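Local coordinates for hypothetical UPF0271 protein TTHB195 (Thermus thermophilus, PDB 2DFA) that probably catalyses, as subunit A of an ATP-dependent 5-oxoprolinase, the cleavage of 5-oxoproline to L-glutamate coupled to ATP hydrolysis, at residues 1-9 against 240-250; 115-126 against 142-152. All coordinates share one frame; numbering follows the deposited sequence.

Overall arrangement
The two contacts sit on opposite sides of the chain's centre, their own centres about 24 Å apart, yet both reach the same parallel sheet. Interaction 1 joins the two ends of the chain: strand 2-9 pairs with the short strand 246-247 that follows helix 229-241. Interaction 2 lies between those ends in sequence, where helices 112-120 and 122-135 pack against strand 141-143, the turn after it and helix 148-155. The two touch where Phe250 CZ lies 3.8 Å from Val142 CG2. The C-terminal ring thus packs against strand 141-143, the strand that leads into the turn and helix of interaction 2.

Interaction 1 (1-9 against 240-250); sequences MKVDLNADA and LEQAGVEVRAF
The Phe250 ring and the Asp4 carboxylate meet obliquely, their planes 69° apart, with ring atom CD2 3.5 Å from Asp4 CG. With CG of Asp4 anti to the backbone N (chi1 172°), the carboxylate lies beside the C-terminal residues, and its OD2 comes 3.1 Å from Ala249 CA. The carboxylate's own hydrogen bonds go elsewhere: OD1 to Thr219, OD2 to Ser29 and Ser30, which tie it to strand 219-222 and to the start of strand 30-34. Were Asp4 cut back to an alanine, those three hydroxyls would probably lose their acceptor and a gap would be likely to open beside the Phe250 ring.

Further back, strand 246-247, arriving after helix 229-241, adds in parallel to strand 2-9 of the parallel sheet, Lys2 level with Glu246 and Val3 with Val247. Glu246 N donates a hydrogen bond to Met1 O (2.8 Å), Val3 N to Glu246 O, and Arg248 N to Val3 O. Beneath this ladder, Val3 CG1 touches both Leu240 CD1 and Val245 CG1, while Leu5 CD2 reaches Leu240 CD1 at 3.5 Å and Leu5 CB rests on Val247 CG1. Gly244, with positive phi, closes helix 229-241 in a Schellman motif and lets the chain turn into the strand.

On the face carrying Lys2 and Glu246, the Lys2 chain lies across Arg248, CD to CD 3.3 Å. Lys2 NZ is 4.4 Å from Arg248 NE, a proximity of like charges likely to be eased by Glu246, whose long ion pair with Arg248 rests on charge alone. The last strand is therefore joined to the first by backbone bonds and an apolar underside, with its charged groups on the outer face.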
loop_
_atom_site.group_PDB
_atom_site.type_symbol
_atom_site.label_atom_id
_atom_site.label_comp_id
_atom_site.label_asym_id
_atom_site.label_seq_id
_atom_site.Cartn_x
_atom_site.Cartn_y
_atom_site.Cartn_z
ATOM N N MET A 1 21.098 -18.196 -37.410
ATOM C CA MET A 1 20.997 -18.398 -35.936
ATOM C C MET A 1 19.943 -17.454 -35.358
ATOM O O MET A 1 19.640 -16.415 -35.950
ATOM C CB MET A 1 22.357 -18.140 -35.282
ATOM C CG MET A 1 22.424 -18.520 -33.812
ATOM S SD MET A 1 24.110 -18.472 -33.174
ATOM C CE MET A 1 24.637 -20.167 -33.477
ATOM N N LYS A 2 19.388 -17.812 -34.202
ATOM C CA LYS A 2 18.355 -16.986 -33.580
ATOM C C LYS A 2 18.629 -16.656 -32.115
ATOM O O LYS A 2 19.376 -17.353 -31.431
ATOM C CB LYS A 2 16.995 -17.680 -33.697
ATOM C CG LYS A 2 16.809 -18.858 -32.759
ATOM C CD LYS A 2 15.542 -19.631 -33.093
ATOM C CE LYS A 2 15.158 -20.598 -31.979
ATOM N NZ LYS A 2 14.640 -19.882 -30.771
ATOM N N VAL A 3 18.016 -15.579 -31.642
ATOM C CA VAL A 3 18.182 -15.159 -30.259
ATOM C C VAL A 3 16.975 -14.342 -29.828
ATOM O O VAL A 3 16.309 -13.710 -30.650
ATOM C CB VAL A 3 19.464 -14.305 -30.076
ATOM C CG1 VAL A 3 19.318 -12.981 -30.791
ATOM C CG2 VAL A 3 19.743 -14.081 -28.590
ATOM N N ASP A 4 16.692 -14.360 -28.534
ATOM C CA ASP A 4 15.572 -13.605 -28.010
ATOM C C ASP A 4 16.065 -12.299 -27.394
ATOM O O ASP A 4 17.107 -12.259 -26.742
ATOM C CB ASP A 4 14.822 -14.435 -26.960
ATOM C CG ASP A 4 13.750 -13.635 -26.235
ATOM O OD1 ASP A 4 14.085 -12.933 -25.254
ATOM O OD2 ASP A 4 12.579 -13.696 -26.655
ATOM N N LEU A 5 15.319 -11.231 -27.638
ATOM C CA LEU A 5 15.630 -9.920 -27.089
ATOM C C LEU A 5 14.525 -9.632 -26.084
ATOM O O LEU A 5 13.351 -9.589 -26.452
ATOM C CB LEU A 5 15.616 -8.859 -28.192
ATOM C CG LEU A 5 16.969 -8.332 -28.681
ATOM C CD1 LEU A 5 17.585 -7.444 -27.610
ATOM C CD2 LEU A 5 17.887 -9.493 -29.016
ATOM N N ASN A 6 14.890 -9.442 -24.817
ATOM C CA ASN A 6 13.885 -9.175 -23.798
ATOM C C ASN A 6 14.102 -7.844 -23.086
ATOM O O ASN A 6 15.226 -7.351 -22.974
ATOM C CB ASN A 6 13.851 -10.316 -22.772
ATOM C CG ASN A 6 14.875 -10.148 -21.661
ATOM O OD1 ASN A 6 14.688 -9.347 -20.742
ATOM N ND2 ASN A 6 15.968 -10.900 -21.744
ATOM N N ALA A 7 13.007 -7.258 -22.623
ATOM C CA ALA A 7 13.064 -5.992 -21.908
ATOM C C ALA A 7 11.935 -5.960 -20.887
ATOM O O ALA A 7 10.892 -6.595 -21.077
ATOM C CB ALA A 7 12.920 -4.832 -22.881
ATOM N N ASP A 8 12.146 -5.230 -19.798
ATOM C CA ASP A 8 11.116 -5.119 -18.779
ATOM C C ASP A 8 10.070 -4.162 -19.318
ATOM O O ASP A 8 10.386 -3.284 -20.130
ATOM C CB ASP A 8 11.694 -4.573 -17.469
ATOM C CG ASP A 8 12.854 -5.398 -16.954
ATOM O OD1 ASP A 8 12.819 -6.640 -17.091
ATOM O OD2 ASP A 8 13.801 -4.800 -16.397
ATOM N N ALA A 9 8.830 -4.328 -18.868
ATOM C CA ALA A 9 7.737 -3.472 -19.313
ATOM C C ALA A 9 6.548 -3.561 -18.362
ATOM O O ALA A 9 6.554 -4.358 -17.422
ATOM C CB ALA A 9 7.302 -3.874 -20.713
ATOM N N LEU A 240 21.628 -7.152 -35.332
ATOM C CA LEU A 240 21.353 -8.581 -35.393
ATOM C C LEU A 240 20.657 -8.990 -36.688
ATOM O O LEU A 240 21.005 -10.003 -37.294
ATOM C CB LEU A 240 20.495 -9.004 -34.194
ATOM C CG LEU A 240 21.136 -8.884 -32.807
ATOM C CD1 LEU A 240 20.131 -9.292 -31.737
ATOM C CD2 LEU A 240 22.372 -9.767 -32.736
ATOM N N GLU A 241 19.674 -8.201 -37.111
ATOM C CA GLU A 241 18.937 -8.504 -38.332
ATOM C C GLU A 241 19.774 -8.250 -39.582
ATOM O O GLU A 241 19.712 -9.017 -40.542
ATOM C CB GLU A 241 17.644 -7.687 -38.388
ATOM C CG GLU A 241 16.691 -7.983 -37.244
ATOM C CD GLU A 241 15.362 -7.273 -37.389
ATOM O OE1 GLU A 241 15.359 -6.029 -37.510
ATOM O OE2 GLU A 241 14.320 -7.960 -37.377
ATOM N N GLN A 242 20.555 -7.174 -39.571
ATOM C CA GLN A 242 21.408 -6.861 -40.709
ATOM C C GLN A 242 22.509 -7.911 -40.792
ATOM O O GLN A 242 23.193 -8.035 -41.808
ATOM C CB GLN A 242 22.026 -5.469 -40.556
ATOM C CG GLN A 242 21.071 -4.327 -40.862
ATOM C CD GLN A 242 21.736 -2.967 -40.757
ATOM O OE1 GLN A 242 22.030 -2.324 -41.766
ATOM N NE2 GLN A 242 21.978 -2.520 -39.530
ATOM N N ALA A 243 22.668 -8.669 -39.711
ATOM C CA ALA A 243 23.679 -9.715 -39.641
ATOM C C ALA A 243 23.084 -11.067 -40.016
ATOM O O ALA A 243 23.799 -12.060 -40.125
ATOM C CB ALA A 243 24.270 -9.776 -38.239
ATOM N N GLY A 244 21.769 -11.102 -40.208
ATOM C CA GLY A 244 21.115 -12.346 -40.570
ATOM C C GLY A 244 20.744 -13.210 -39.379
ATOM O O GLY A 244 20.551 -14.418 -39.518
ATOM N N VAL A 245 20.655 -12.596 -38.203
ATOM C CA VAL A 245 20.285 -13.315 -36.990
ATOM C C VAL A 245 18.796 -13.100 -36.746
ATOM O O VAL A 245 18.319 -11.966 -36.770
ATOM C CB VAL A 245 21.069 -12.794 -35.763
ATOM C CG1 VAL A 245 20.643 -13.553 -34.510
ATOM C CG2 VAL A 245 22.561 -12.953 -35.995
ATOM N N GLU A 246 18.062 -14.184 -36.518
ATOM C CA GLU A 246 16.626 -14.078 -36.282
ATOM C C GLU A 246 16.315 -13.761 -34.823
ATOM O O GLU A 246 16.744 -14.475 -33.918
ATOM C CB GLU A 246 15.916 -15.378 -36.664
ATOM C CG GLU A 246 14.417 -15.212 -36.881
ATOM C CD GLU A 246 13.680 -16.536 -36.988
ATOM O OE1 GLU A 246 14.267 -17.511 -37.506
ATOM O OE2 GLU A 246 12.504 -16.596 -36.565
ATOM N N VAL A 247 15.570 -12.683 -34.603
ATOM C CA VAL A 247 15.180 -12.292 -33.256
ATOM C C VAL A 247 13.806 -12.890 -32.988
ATOM O O VAL A 247 12.805 -12.436 -33.538
ATOM C CB VAL A 247 15.102 -10.756 -33.114
ATOM C CG1 VAL A 247 14.666 -10.380 -31.701
ATOM C CG2 VAL A 247 16.451 -10.139 -33.426
ATOM N N ARG A 248 13.759 -13.926 -32.159
ATOM C CA ARG A 248 12.488 -14.561 -31.843
ATOM C C ARG A 248 12.449 -15.106 -30.422
ATOM O O ARG A 248 13.474 -15.474 -29.849
ATOM C CB ARG A 248 12.192 -15.686 -32.835
ATOM C CG ARG A 248 13.177 -16.837 -32.790
ATOM C CD ARG A 248 12.769 -17.934 -33.764
ATOM N NE ARG A 248 11.432 -18.446 -33.478
ATOM C CZ ARG A 248 10.835 -19.412 -34.168
ATOM N NH1 ARG A 248 11.456 -19.979 -35.195
ATOM N NH2 ARG A 248 9.614 -19.811 -33.834
ATOM N N ALA A 249 11.245 -15.157 -29.865
ATOM C CA ALA A 249 11.043 -15.643 -28.509
ATOM C C ALA A 249 11.590 -17.056 -28.344
ATOM O O ALA A 249 11.412 -17.911 -29.214
ATOM C CB ALA A 249 9.558 -15.608 -28.168
ATOM N N PHE A 250 12.259 -17.293 -27.220
ATOM C CA PHE A 250 12.835 -18.597 -26.919
ATOM C C PHE A 250 11.768 -19.624 -26.562
ATOM O O PHE A 250 12.068 -20.833 -26.651
ATOM C CB PHE A 250 13.853 -18.472 -25.780
ATOM C CG PHE A 250 13.311 -17.811 -24.536
ATOM C CD1 PHE A 250 12.543 -18.531 -23.624
ATOM C CD2 PHE A 250 13.596 -16.476 -24.265
ATOM C CE1 PHE A 250 12.067 -17.929 -22.449
ATOM C CE2 PHE A 250 13.127 -15.862 -23.096
ATOM C CZ PHE A 250 12.362 -16.593 -22.187
ATOM O OXT PHE A 250 10.646 -19.211 -26.192
HETATM O O HOH W 1 15.161 -17.663 -29.979
#

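Interaction 2 (115-126 against 142-152); sequences YLKACRDRETAR and VVLPGTVYEEE
Glu151 OE1 is gripped by both terminal nitrogens of Arg122, NH2 at 2.7 Å and NH1 at 3.1 Å, from the same face of the carboxylate. The oxygen lies in the guanidinium plane, although the two planes are turned 65° apart. NH1 also serves Glu152 OE2 at 2.7 Å, on that oxygen's anti lone pair, and Lys155 is a second cationic partner of the same oxygen. Val148 CG1 sits over the centre of one guanidinium face. An extended Arg122 chain from CG to NE, crossing Val148 at about a right angle, carries the charge over to helix 148-155.

Deeper in, the Tyr149 ring is a knob among Tyr115, Ala118, Cys119 and Ala125. Ala118 CB makes a CH-pi contact on one face, 4.2 Å from the centroid, and Val143 CG1 covers the other. A chi1 of 177° swings the ring away from its own backbone N and in between the helices; its CE2 meets Tyr115 CE1 at 3.8 Å in an oblique aromatic pair. Tyr115 OH comes 3.2 Å from Leu144 CG, and Cys119 SG rests against Leu144 CD1.

Helices 112-120 and 122-135 thus lie against helix 148-155, which follows strand 141-143 of the parallel sheet. Two helix starts are capped: Asp121 OD2 accepts from Thr124 N and OG1, Thr147 OG1 from Glu150 N. The axes of helices 122-126 and 148-152 are 8.5 Å apart at 46°, consistent with the small Ala125, whose CB lies against Tyr149 CA and Glu152 CB. One arginine shared by two glutamates probably offsets their mutual repulsion, pinning the outer edge of a helix pair whose interior is aromatic and apolar.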
loop_
_atom_site.group_PDB
_atom_site.type_symbol
_atom_site.label_atom_id
_atom_site.label_comp_id
_atom_site.label_asym_id
_atom_site.label_seq_id
_atom_site.Cartn_x
_atom_site.Cartn_y
_atom_site.Cartn_z
ATOM N N TYR A 115 15.882 -10.596 -7.857
ATOM C CA TYR A 115 16.751 -11.259 -8.828
ATOM C C TYR A 115 18.144 -11.393 -8.206
ATOM O O TYR A 115 18.725 -12.479 -8.174
ATOM C CB TYR A 115 16.820 -10.414 -10.108
ATOM C CG TYR A 115 17.512 -11.075 -11.282
ATOM C CD1 TYR A 115 16.932 -12.159 -11.942
ATOM C CD2 TYR A 115 18.739 -10.599 -11.750
ATOM C CE1 TYR A 115 17.555 -12.754 -13.043
ATOM C CE2 TYR A 115 19.372 -11.187 -12.849
ATOM C CZ TYR A 115 18.773 -12.261 -13.490
ATOM O OH TYR A 115 19.388 -12.836 -14.583
ATOM N N LEU A 116 18.669 -10.282 -7.696
ATOM C CA LEU A 116 19.990 -10.277 -7.077
ATOM C C LEU A 116 20.064 -11.189 -5.850
ATOM O O LEU A 116 21.057 -11.889 -5.657
ATOM C CB LEU A 116 20.391 -8.846 -6.694
ATOM C CG LEU A 116 20.546 -7.864 -7.861
ATOM C CD1 LEU A 116 20.964 -6.492 -7.335
ATOM C CD2 LEU A 116 21.584 -8.397 -8.843
ATOM N N LYS A 117 19.022 -11.185 -5.020
ATOM C CA LYS A 117 19.016 -12.034 -3.831
ATOM C C LYS A 117 19.062 -13.495 -4.277
ATOM O O LYS A 117 19.746 -14.324 -3.669
ATOM C CB LYS A 117 17.756 -11.779 -2.992
ATOM C CG LYS A 117 17.756 -12.467 -1.627
ATOM C CD LYS A 117 16.457 -12.180 -0.882
ATOM C CE LYS A 117 16.435 -12.807 0.511
ATOM N NZ LYS A 117 17.512 -12.279 1.389
ATOM N N ALA A 118 18.338 -13.798 -5.350
ATOM C CA ALA A 118 18.298 -15.152 -5.900
ATOM C C ALA A 118 19.670 -15.597 -6.412
ATOM O O ALA A 118 20.063 -16.750 -6.236
ATOM C CB ALA A 118 17.288 -15.220 -7.032
ATOM N N CYS A 119 20.396 -14.681 -7.042
ATOM C CA CYS A 119 21.710 -15.007 -7.588
ATOM C C CYS A 119 22.764 -15.360 -6.543
ATOM O O CYS A 119 23.776 -15.983 -6.871
ATOM C CB CYS A 119 22.216 -13.859 -8.466
ATOM S SG CYS A 119 21.307 -13.663 -10.022
ATOM N N ARG A 120 22.536 -14.975 -5.290
ATOM C CA ARG A 120 23.501 -15.271 -4.234
ATOM C C ARG A 120 22.923 -16.032 -3.042
ATOM O O ARG A 120 23.664 -16.421 -2.136
ATOM C CB ARG A 120 24.152 -13.975 -3.740
ATOM C CG ARG A 120 23.171 -12.933 -3.238
ATOM C CD ARG A 120 23.882 -11.642 -2.852
ATOM N NE ARG A 120 22.945 -10.537 -2.656
ATOM C CZ ARG A 120 22.071 -10.451 -1.657
ATOM N NH1 ARG A 120 22.004 -11.406 -0.736
ATOM N NH2 ARG A 120 21.253 -9.408 -1.585
ATOM N N ASP A 121 21.613 -16.256 -3.040
ATOM C CA ASP A 121 20.972 -16.958 -1.931
ATOM C C ASP A 121 20.194 -18.189 -2.390
ATOM O O ASP A 121 19.132 -18.072 -3.002
ATOM C CB ASP A 121 20.038 -16.001 -1.184
ATOM C CG ASP A 121 19.452 -16.622 0.063
ATOM O OD1 ASP A 121 20.240 -17.073 0.920
ATOM O OD2 ASP A 121 18.212 -16.662 0.188
ATOM N N ARG A 122 20.722 -19.370 -2.075
ATOM C CA ARG A 122 20.097 -20.627 -2.476
ATOM C C ARG A 122 18.652 -20.824 -2.037
ATOM O O ARG A 122 17.846 -21.341 -2.806
ATOM C CB ARG A 122 20.929 -21.820 -1.992
ATOM C CG ARG A 122 22.200 -22.066 -2.797
ATOM C CD ARG A 122 22.896 -23.344 -2.340
ATOM N NE ARG A 122 24.172 -23.550 -3.022
ATOM C CZ ARG A 122 24.301 -23.984 -4.275
ATOM N NH1 ARG A 122 23.230 -24.271 -5.003
ATOM N NH2 ARG A 122 25.512 -24.133 -4.798
ATOM N N GLU A 123 18.320 -20.437 -0.807
ATOM C CA GLU A 123 16.948 -20.602 -0.336
ATOM C C GLU A 123 15.964 -19.736 -1.115
ATOM O O GLU A 123 14.847 -20.163 -1.407
ATOM C CB GLU A 123 16.842 -20.290 1.159
ATOM C CG GLU A 123 17.399 -21.399 2.041
ATOM C CD GLU A 123 16.683 -22.717 1.813
ATOM O OE1 GLU A 123 15.500 -22.826 2.208
ATOM O OE2 GLU A 123 17.297 -23.639 1.224
ATOM N N THR A 124 16.377 -18.519 -1.447
ATOM C CA THR A 124 15.519 -17.624 -2.208
ATOM C C THR A 124 15.369 -18.178 -3.620
ATOM O O THR A 124 14.273 -18.229 -4.164
ATOM C CB THR A 124 16.126 -16.213 -2.306
ATOM O OG1 THR A 124 16.131 -15.607 -1.010
ATOM C CG2 THR A 124 15.310 -15.350 -3.264
ATOM N N ALA A 125 16.488 -18.584 -4.210
ATOM C CA ALA A 125 16.483 -19.147 -5.559
ATOM C C ALA A 125 15.565 -20.367 -5.625
ATOM O O ALA A 125 14.777 -20.513 -6.556
ATOM C CB ALA A 125 17.898 -19.541 -5.964
ATOM N N ARG A 126 15.680 -21.244 -4.637
ATOM C CA ARG A 126 14.851 -22.444 -4.584
ATOM C C ARG A 126 13.369 -22.098 -4.460
ATOM O O ARG A 126 12.530 -22.712 -5.122
ATOM C CB ARG A 126 15.273 -23.330 -3.406
ATOM C CG ARG A 126 14.335 -24.498 -3.136
ATOM C CD ARG A 126 14.826 -25.362 -1.971
ATOM N NE ARG A 126 13.831 -26.358 -1.572
ATOM C CZ ARG A 126 12.796 -26.118 -0.769
ATOM N NH1 ARG A 126 12.604 -24.906 -0.259
ATOM N NH2 ARG A 126 11.944 -27.094 -0.476
ATOM N N VAL A 142 14.162 -17.658 -16.531
ATOM C CA VAL A 142 15.310 -16.920 -17.046
ATOM C C VAL A 142 16.275 -16.716 -15.884
ATOM O O VAL A 142 15.885 -16.223 -14.823
ATOM C CB VAL A 142 14.873 -15.547 -17.615
ATOM C CG1 VAL A 142 16.088 -14.734 -18.051
ATOM C CG2 VAL A 142 13.934 -15.762 -18.786
ATOM N N VAL A 143 17.533 -17.097 -16.082
ATOM C CA VAL A 143 18.523 -16.975 -15.020
ATOM C C VAL A 143 19.858 -16.425 -15.495
ATOM O O VAL A 143 20.115 -16.315 -16.695
ATOM C CB VAL A 143 18.808 -18.344 -14.363
ATOM C CG1 VAL A 143 17.511 -19.063 -14.053
ATOM C CG2 VAL A 143 19.672 -19.191 -15.285
ATOM N N LEU A 144 20.702 -16.075 -14.530
ATOM C CA LEU A 144 22.043 -15.584 -14.819
ATOM C C LEU A 144 22.925 -16.821 -14.777
ATOM O O LEU A 144 22.969 -17.525 -13.768
ATOM C CB LEU A 144 22.508 -14.588 -13.756
ATOM C CG LEU A 144 22.563 -13.119 -14.180
ATOM C CD1 LEU A 144 23.173 -12.290 -13.056
ATOM C CD2 LEU A 144 23.398 -12.984 -15.443
ATOM N N PRO A 145 23.631 -17.110 -15.877
ATOM C CA PRO A 145 24.503 -18.288 -15.920
ATOM C C PRO A 145 25.630 -18.262 -14.888
ATOM O O PRO A 145 26.174 -17.201 -14.571
ATOM C CB PRO A 145 25.017 -18.280 -17.360
ATOM C CG PRO A 145 25.042 -16.813 -17.694
ATOM C CD PRO A 145 23.730 -16.333 -17.126
ATOM N N GLY A 146 25.956 -19.438 -14.359
ATOM C CA GLY A 146 27.023 -19.557 -13.380
ATOM C C GLY A 146 26.678 -19.153 -11.958
ATOM O O GLY A 146 27.571 -18.976 -11.131
ATOM N N THR A 147 25.390 -19.014 -11.661
ATOM C CA THR A 147 24.958 -18.617 -10.322
ATOM C C THR A 147 24.245 -19.749 -9.584
ATOM O O THR A 147 23.837 -20.738 -10.191
ATOM C CB THR A 147 23.993 -17.406 -10.387
ATOM O OG1 THR A 147 22.796 -17.786 -11.074
ATOM C CG2 THR A 147 24.638 -16.248 -11.131
ATOM N N VAL A 148 24.100 -19.597 -8.269
ATOM C CA VAL A 148 23.410 -20.596 -7.463
ATOM C C VAL A 148 21.949 -20.587 -7.895
ATOM O O VAL A 148 21.199 -21.534 -7.660
ATOM C CB VAL A 148 23.502 -20.275 -5.947
ATOM C CG1 VAL A 148 24.959 -20.281 -5.501
ATOM C CG2 VAL A 148 22.860 -18.932 -5.653
ATOM N N TYR A 149 21.558 -19.497 -8.541
ATOM C CA TYR A 149 20.204 -19.334 -9.039
ATOM C C TYR A 149 19.978 -20.320 -10.198
ATOM O O TYR A 149 18.956 -21.005 -10.258
ATOM C CB TYR A 149 20.018 -17.877 -9.484
ATOM C CG TYR A 149 18.681 -17.561 -10.099
ATOM C CD1 TYR A 149 17.518 -18.176 -9.645
ATOM C CD2 TYR A 149 18.580 -16.636 -11.136
ATOM C CE1 TYR A 149 16.282 -17.879 -10.211
ATOM C CE2 TYR A 149 17.352 -16.331 -11.709
ATOM C CZ TYR A 149 16.209 -16.958 -11.244
ATOM O OH TYR A 149 14.997 -16.677 -11.827
ATOM N N GLU A 150 20.937 -20.403 -11.113
ATOM C CA GLU A 150 20.817 -21.341 -12.226
ATOM C C GLU A 150 20.800 -22.756 -11.647
ATOM O O GLU A 150 20.035 -23.617 -12.083
ATOM C CB GLU A 150 22.006 -21.209 -13.181
ATOM C CG GLU A 150 21.843 -22.027 -14.455
ATOM C CD GLU A 150 23.140 -22.205 -15.229
ATOM O OE1 GLU A 150 23.975 -21.279 -15.226
ATOM O OE2 GLU A 150 23.313 -23.271 -15.857
ATOM N N GLU A 151 21.648 -22.979 -10.647
ATOM C CA GLU A 151 21.754 -24.282 -9.995
ATOM C C GLU A 151 20.455 -24.773 -9.374
ATOM O O GLU A 151 20.019 -25.901 -9.632
ATOM C CB GLU A 151 22.825 -24.241 -8.908
ATOM C CG GLU A 151 24.250 -24.150 -9.416
ATOM C CD GLU A 151 25.259 -24.138 -8.279
ATOM O OE1 GLU A 151 25.151 -25.001 -7.377
ATOM O OE2 GLU A 151 26.161 -23.273 -8.290
ATOM N N GLU A 152 19.838 -23.940 -8.543
ATOM C CA GLU A 152 18.596 -24.338 -7.888
ATOM C C GLU A 152 17.472 -24.543 -8.893
ATOM O O GLU A 152 16.629 -25.423 -8.720
ATOM C CB GLU A 152 18.189 -23.300 -6.838
ATOM C CG GLU A 152 19.165 -23.197 -5.673
ATOM C CD GLU A 152 19.409 -24.535 -4.990
ATOM O OE1 GLU A 152 18.438 -25.293 -4.791
ATOM O OE2 GLU A 152 20.570 -24.826 -4.637
#